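Local atomic coordinates of NAD nucleotidase (Haemophilus influenzae, PDB entry 3ZTV), a protein that degrades NAD in the periplasm to adenosine and nicotinamide riboside, acting as a zinc-dependent pyrophosphatase and 5'-nucleotidase of broad specificity. Residues T79-G82 against G83-D86; Y231-D234 against E235-S238; P557-E560 against A561-S564. All coordinates share one frame; numbering follows the deposited sequence.

The three contacts follow one another along the chain, each a local contact within one continuous stretch: a turn, a helix cap and a strand end. Contacts 1 and 2 lie in the N-terminal half, contact 1 where the chain enters helix 84-93 of the calcineurin-like phosphoesterase region and contact 2 at the start of helix 234-238; their centres are 33 Å apart. Contact 3 sits near the C-terminus, on edge strand 558-560 of a three-stranded sheet, its centre 29 Å from that of contact 1 and 49 Å from that of contact 2. None touches another, so they are independent local features; only contact 1 lies near the metals, Gly83 being about 12 Å from the side chain of the zinc ligand His22.

Contact 1: residues T79-G82 against G83-D86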
loop_
_atom_site.group_PDB
_atom_site.type_symbol
_atom_site.label_atom_id
_atom_site.label_comp_id
_atom_site.label_asym_id
_atom_site.label_seq_id
_atom_site.Cartn_x
_atom_site.Cartn_y
_atom_site.Cartn_z
ATOM N N THR A 79 -3.509 32.380 -12.286
ATOM C CA THR A 79 -3.463 33.282 -11.142
ATOM C C THR A 79 -4.577 34.325 -11.134
ATOM O O THR A 79 -5.185 34.575 -10.103
ATOM C CB THR A 79 -2.108 33.997 -11.108
ATOM O OG1 THR A 79 -1.060 33.025 -11.247
ATOM C CG2 THR A 79 -1.927 34.769 -9.805
ATOM N N LEU A 80 -4.852 34.916 -12.285
ATOM C CA LEU A 80 -5.782 36.042 -12.332
ATOM C C LEU A 80 -7.227 35.621 -12.528
ATOM O O LEU A 80 -8.140 36.445 -12.399
ATOM C CB LEU A 80 -5.359 37.030 -13.415
ATOM C CG LEU A 80 -3.963 37.606 -13.192
ATOM C CD1 LEU A 80 -3.527 38.465 -14.372
ATOM C CD2 LEU A 80 -3.915 38.413 -11.904
ATOM N N PHE A 81 -7.441 34.333 -12.819
ATOM C CA PHE A 81 -8.779 33.826 -13.110
ATOM C C PHE A 81 -9.227 32.657 -12.235
ATOM O O PHE A 81 -10.373 32.227 -12.338
ATOM C CB PHE A 81 -8.907 33.455 -14.592
ATOM C CG PHE A 81 -8.637 34.607 -15.514
ATOM C CD1 PHE A 81 -9.616 35.563 -15.751
ATOM C CD2 PHE A 81 -7.397 34.768 -16.104
ATOM C CE1 PHE A 81 -9.369 36.657 -16.581
ATOM C CE2 PHE A 81 -7.141 35.852 -16.934
ATOM C CZ PHE A 81 -8.132 36.796 -17.174
ATOM N N GLY A 82 -8.333 32.136 -11.396
ATOM C CA GLY A 82 -8.675 31.047 -10.492
ATOM C C GLY A 82 -9.159 29.788 -11.188
ATOM O O GLY A 82 -9.935 29.024 -10.611
ATOM N N GLY A 83 -8.719 29.564 -12.425
ATOM C CA GLY A 83 -9.085 28.358 -13.151
ATOM C C GLY A 83 -10.191 28.523 -14.177
ATOM O O GLY A 83 -10.405 27.627 -15.000
ATOM N N SER A 84 -10.885 29.660 -14.149
ATOM C CA SER A 84 -12.020 29.860 -15.052
ATOM C C SER A 84 -11.609 29.937 -16.525
ATOM O O SER A 84 -12.363 29.517 -17.399
ATOM C CB SER A 84 -12.843 31.087 -14.657
ATOM O OG SER A 84 -12.117 32.272 -14.873
ATOM N N ALA A 85 -10.431 30.489 -16.807
ATOM C CA ALA A 85 -9.947 30.556 -18.183
ATOM C C ALA A 85 -9.615 29.158 -18.704
ATOM O O ALA A 85 -9.952 28.807 -19.838
ATOM C CB ALA A 85 -8.736 31.464 -18.279
ATOM N N ASP A 86 -8.981 28.355 -17.853
ATOM C CA ASP A 86 -8.657 26.977 -18.206
ATOM C C ASP A 86 -9.927 26.172 -18.416
ATOM O O ASP A 86 -10.039 25.424 -19.387
ATOM C CB ASP A 86 -7.768 26.345 -17.139
ATOM C CG ASP A 86 -6.385 26.946 -17.125
ATOM O OD1 ASP A 86 -5.666 26.766 -18.129
ATOM O OD2 ASP A 86 -6.019 27.607 -16.130
#
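The Phe81 ring meets the methyl of Ala85 obliquely, CD2 standing 4.2 Å from Ala85 CB, while Ser84 OG also lies obliquely to it, closer to the root of the side chain at 3.4 Å from Phe81 CB. Elsewhere round the ring, Tyr346 of helix 337-353 makes an edge-to-face pair with Phe81, and Glu349 and Leu353 of that helix touch it too. The ring is brought to this place by a first torsion that sets CG anti to the carbonyl carbon (chi1 -59°). Between Phe81 and Ser84 the backbone makes a type I' beta turn closed by Ser84 N to Phe81 O at 3.2 Å. This bond is nearly straight at the hydrogen (168°), yet the donor stands above the carbonyl plane. Gly82 and Gly83 take the two central positions, both with positive phi. At Gly83 a CB would also clash with Gly82 O, so the tight corner depends on the missing side chain. Gly83 is the N-cap of helix 84-93, and the turn runs directly into it. In the first turn of the helix, the Asp86 carboxylate hydrogen-bonds to Ser23 and to His21, next to the zinc ligand His22. The chemistry is thus divided: one backbone bond closes the corner, apolar contact sets Phe81 beside Ala85, and the helix that follows carries a carboxylate to the neighbourhood of the metal-binding loop.

Contact 2: residues Y231-D234 against E235-S238; sequences YGND and ELRS
Asn233 caps the N-terminus of helix 234-238, its side-chain OD1 accepting from Leu236 N at 3.0 Å in a classic Asn N-cap. The bond is almost straight, 165° at the hydrogen, and the donor lies nearly in line with the amide C=O. Asn233 CG sits between its own backbone N and carbonyl carbon (chi1 56°), which folds the amide back over the first helical turn. Its other end, ND2, is held by Ser329 OG. The main-chain carbonyl of the same residue opens the helical bonding pattern by accepting from Arg237 N at 2.9 Å, and Asp234 O follows with Ser238 N. Packing is closest on the inner side: Leu236 CG lies 3.5 Å from Asn233 OD1, its CD1 reaches Gly232 CA, and Pro291 and Val293 of strand 284-295 cover the leucine. Glu235 turns its carboxylate away from this stretch to the backbone amides of Lys328 and Ser329. The outer side is looser. Asp234 is exposed and holds Arg237 through a single salt-bridge contact, with the carboxylate and guanidinium planes 64° apart. An extended chain carries the guanidinium back over the helix start, where Asn233 N lies over one of its faces, and NH2 is paired with Glu246. On the aspartate side the bridge runs from Arg237 NH1 to Asp234 OD1 at 2.9 Å, meeting the oxygen from above the carboxylate plane.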
loop_
_atom_site.group_PDB
_atom_site.type_symbol
_atom_site.label_atom_id
_atom_site.label_comp_id
_atom_site.label_asym_id
_atom_site.label_seq_id
_atom_site.Cartn_x
_atom_site.Cartn_y
_atom_site.Cartn_z
ATOM N N TYR A 231 7.095 12.109 -26.091
ATOM C CA TYR A 231 7.197 10.797 -26.735
ATOM C C TYR A 231 7.111 11.120 -28.222
ATOM O O TYR A 231 6.158 11.741 -28.680
ATOM C CB TYR A 231 6.044 9.871 -26.314
ATOM C CG TYR A 231 6.113 9.229 -24.929
ATOM C CD1 TYR A 231 6.257 10.005 -23.781
ATOM C CD2 TYR A 231 6.006 7.848 -24.776
ATOM C CE1 TYR A 231 6.280 9.431 -22.522
ATOM C CE2 TYR A 231 6.022 7.262 -23.516
ATOM C CZ TYR A 231 6.169 8.058 -22.400
ATOM O OH TYR A 231 6.178 7.458 -21.156
ATOM N N GLY A 232 8.116 10.689 -28.977
ATOM C CA GLY A 232 8.246 11.136 -30.351
ATOM C C GLY A 232 8.591 10.047 -31.352
ATOM O O GLY A 232 8.227 8.872 -31.194
ATOM N N ASN A 233 9.303 10.451 -32.402
ATOM C CA ASN A 233 9.645 9.565 -33.508
ATOM C C ASN A 233 10.806 10.174 -34.273
ATOM O O ASN A 233 11.338 11.216 -33.887
ATOM C CB ASN A 233 8.437 9.375 -34.423
ATOM C CG ASN A 233 7.887 10.695 -34.952
ATOM O OD1 ASN A 233 8.617 11.682 -35.097
ATOM N ND2 ASN A 233 6.601 10.711 -35.264
ATOM N N ASP A 234 11.214 9.510 -35.346
ATOM C CA ASP A 234 12.372 9.969 -36.109
ATOM C C ASP A 234 12.217 11.381 -36.665
ATOM O O ASP A 234 13.181 12.139 -36.680
ATOM C CB ASP A 234 12.729 8.974 -37.217
ATOM C CG ASP A 234 13.306 7.683 -36.671
ATOM O OD1 ASP A 234 13.798 7.686 -35.518
ATOM O OD2 ASP A 234 13.263 6.667 -37.394
ATOM N N GLU A 235 11.020 11.726 -37.129
ATOM C CA GLU A 235 10.760 13.092 -37.593
ATOM C C GLU A 235 11.083 14.124 -36.510
ATOM O O GLU A 235 11.790 15.100 -36.756
ATOM C CB GLU A 235 9.304 13.263 -38.036
ATOM C CG GLU A 235 8.997 12.837 -39.470
ATOM C CD GLU A 235 7.622 13.306 -39.936
ATOM O OE1 GLU A 235 6.837 13.800 -39.092
ATOM O OE2 GLU A 235 7.314 13.194 -41.145
ATOM N N LEU A 236 10.573 13.914 -35.304
ATOM C CA LEU A 236 10.797 14.888 -34.242
ATOM C C LEU A 236 12.250 14.880 -33.761
ATOM O O LEU A 236 12.800 15.928 -33.398
ATOM C CB LEU A 236 9.817 14.654 -33.091
ATOM C CG LEU A 236 8.338 14.747 -33.487
ATOM C CD1 LEU A 236 7.463 14.658 -32.234
ATOM C CD2 LEU A 236 8.017 16.028 -34.268
ATOM N N ARG A 237 12.890 13.712 -33.793
ATOM C CA ARG A 237 14.316 13.641 -33.483
ATOM C C ARG A 237 15.139 14.459 -34.482
ATOM O O ARG A 237 16.132 15.084 -34.103
ATOM C CB ARG A 237 14.808 12.193 -33.469
ATOM C CG ARG A 237 14.239 11.379 -32.338
ATOM C CD ARG A 237 14.725 9.930 -32.367
ATOM N NE ARG A 237 14.010 9.188 -31.337
ATOM C CZ ARG A 237 13.044 8.308 -31.566
ATOM N NH1 ARG A 237 12.698 7.970 -32.806
ATOM N NH2 ARG A 237 12.446 7.729 -30.537
ATOM N N SER A 238 14.715 14.478 -35.744
ATOM C CA SER A 238 15.467 15.188 -36.785
ATOM C C SER A 238 15.461 16.700 -36.557
ATOM O O SER A 238 16.346 17.413 -37.043
ATOM C CB SER A 238 14.924 14.857 -38.180
ATOM O OG SER A 238 13.730 15.570 -38.474
#

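Contact 3: residues P557-E560 against A561-S564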
loop_
_atom_site.group_PDB
_atom_site.type_symbol
_atom_site.label_atom_id
_atom_site.label_comp_id
_atom_site.label_asym_id
_atom_site.label_seq_id
_atom_site.Cartn_x
_atom_site.Cartn_y
_atom_site.Cartn_z
ATOM N N PRO A 557 0.566 40.788 2.430
ATOM C CA PRO A 557 0.090 41.931 1.641
ATOM C C PRO A 557 0.564 43.270 2.197
ATOM O O PRO A 557 0.499 44.280 1.498
ATOM C CB PRO A 557 -1.434 41.814 1.727
ATOM C CG PRO A 557 -1.684 41.024 2.971
ATOM C CD PRO A 557 -0.540 40.062 3.077
ATOM N N HIS A 558 1.030 43.275 3.441
ATOM C CA HIS A 558 1.651 44.466 4.012
ATOM C C HIS A 558 3.000 44.099 4.625
ATOM O O HIS A 558 3.168 44.066 5.844
ATOM C CB HIS A 558 0.716 45.149 5.013
ATOM C CG HIS A 558 -0.487 45.773 4.373
ATOM N ND1 HIS A 558 -0.472 47.044 3.842
ATOM C CD2 HIS A 558 -1.734 45.289 4.154
ATOM C CE1 HIS A 558 -1.660 47.323 3.336
ATOM N NE2 HIS A 558 -2.444 46.276 3.512
ATOM N N PHE A 559 3.955 43.830 3.741
ATOM C CA PHE A 559 5.252 43.273 4.095
ATOM C C PHE A 559 6.271 44.345 4.467
ATOM O O PHE A 559 6.504 45.286 3.711
ATOM C CB PHE A 559 5.774 42.442 2.918
ATOM C CG PHE A 559 7.132 41.845 3.141
ATOM C CD1 PHE A 559 7.306 40.785 4.018
ATOM C CD2 PHE A 559 8.234 42.325 2.453
ATOM C CE1 PHE A 559 8.556 40.231 4.218
ATOM C CE2 PHE A 559 9.487 41.773 2.646
ATOM C CZ PHE A 559 9.647 40.724 3.529
ATOM N N GLU A 560 6.875 44.187 5.640
ATOM C CA GLU A 560 7.964 45.051 6.074
ATOM C C GLU A 560 9.273 44.472 5.547
ATOM O O GLU A 560 9.581 43.305 5.781
ATOM C CB GLU A 560 7.999 45.126 7.601
ATOM C CG GLU A 560 9.119 45.987 8.155
ATOM C CD GLU A 560 8.872 47.465 7.943
ATOM O OE1 GLU A 560 7.692 47.871 7.884
ATOM O OE2 GLU A 560 9.857 48.223 7.826
ATOM N N ALA A 561 10.034 45.287 4.826
ATOM C CA ALA A 561 11.243 44.821 4.151
ATOM C C ALA A 561 12.255 44.177 5.095
ATOM O O ALA A 561 12.452 44.642 6.219
ATOM C CB ALA A 561 11.894 45.964 3.389
ATOM N N TYR A 562 12.897 43.106 4.628
ATOM C CA TYR A 562 14.017 42.504 5.344
ATOM C C TYR A 562 15.157 43.509 5.433
ATOM O O TYR A 562 15.340 44.326 4.533
ATOM C CB TYR A 562 14.524 41.257 4.613
ATOM C CG TYR A 562 13.562 40.092 4.596
ATOM C CD1 TYR A 562 13.130 39.505 5.776
ATOM C CD2 TYR A 562 13.106 39.560 3.396
ATOM C CE1 TYR A 562 12.256 38.431 5.762
ATOM C CE2 TYR A 562 12.236 38.483 3.373
ATOM C CZ TYR A 562 11.813 37.924 4.559
ATOM O OH TYR A 562 10.943 36.854 4.552
ATOM N N THR A 563 15.926 43.436 6.516
ATOM C CA THR A 563 17.093 44.292 6.678
ATOM C C THR A 563 18.382 43.476 6.743
ATOM O O THR A 563 19.466 44.025 6.947
ATOM C CB THR A 563 16.986 45.162 7.939
ATOM O OG1 THR A 563 16.789 44.317 9.079
ATOM C CG2 THR A 563 15.819 46.133 7.815
ATOM N N SER A 564 18.260 42.163 6.573
ATOM C CA SER A 564 19.432 41.298 6.555
ATOM C C SER A 564 19.292 40.210 5.492
ATOM O O SER A 564 18.180 39.862 5.088
ATOM C CB SER A 564 19.670 40.682 7.932
ATOM O OG SER A 564 18.568 39.892 8.323
HETATM O O HOH W 1 12.321 47.218 7.080
#
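Where edge strand 558-560 gives way to the loop leading to strand 567-570, Phe559 and Tyr562 form a T-shaped pair. The phenylalanine supplies the edge: its CZ stands over one face of the tyrosine ring, offset toward the rim, 3.4 Å from Tyr562 CE2. The ring planes are 73° apart and the centroids 5.0 Å. Phe559 CG lies anti to its backbone nitrogen (chi1 178°), which sends the ring forward along the chain, Phe559 CE2 passing 3.8 Å from Ala561 CA, to meet the tyrosine. Helix 386-396 adds Phe390, whose ring meets Phe559, and Arg389, in cation-pi contact with Tyr562; Phe552 of helix 545-555 pairs edge-to-face with Phe559. On the exposed flank, one water joins the bent side chain of Glu560 to the main chain, donating to Glu560 OE2 at 2.8 Å and to Ala561 O at 2.7 Å. The other carboxylate oxygen, OE1, bonds to Thr362 OG1. Backbone bonds from Phe559 and Ala561 to Thr362 carry the parallel pairing with strand 357-362 one residue past the strand's end. Phe559 turns inward to the helices and Glu560 outward to solvent, the alternation expected of a beta strand at a sheet edge.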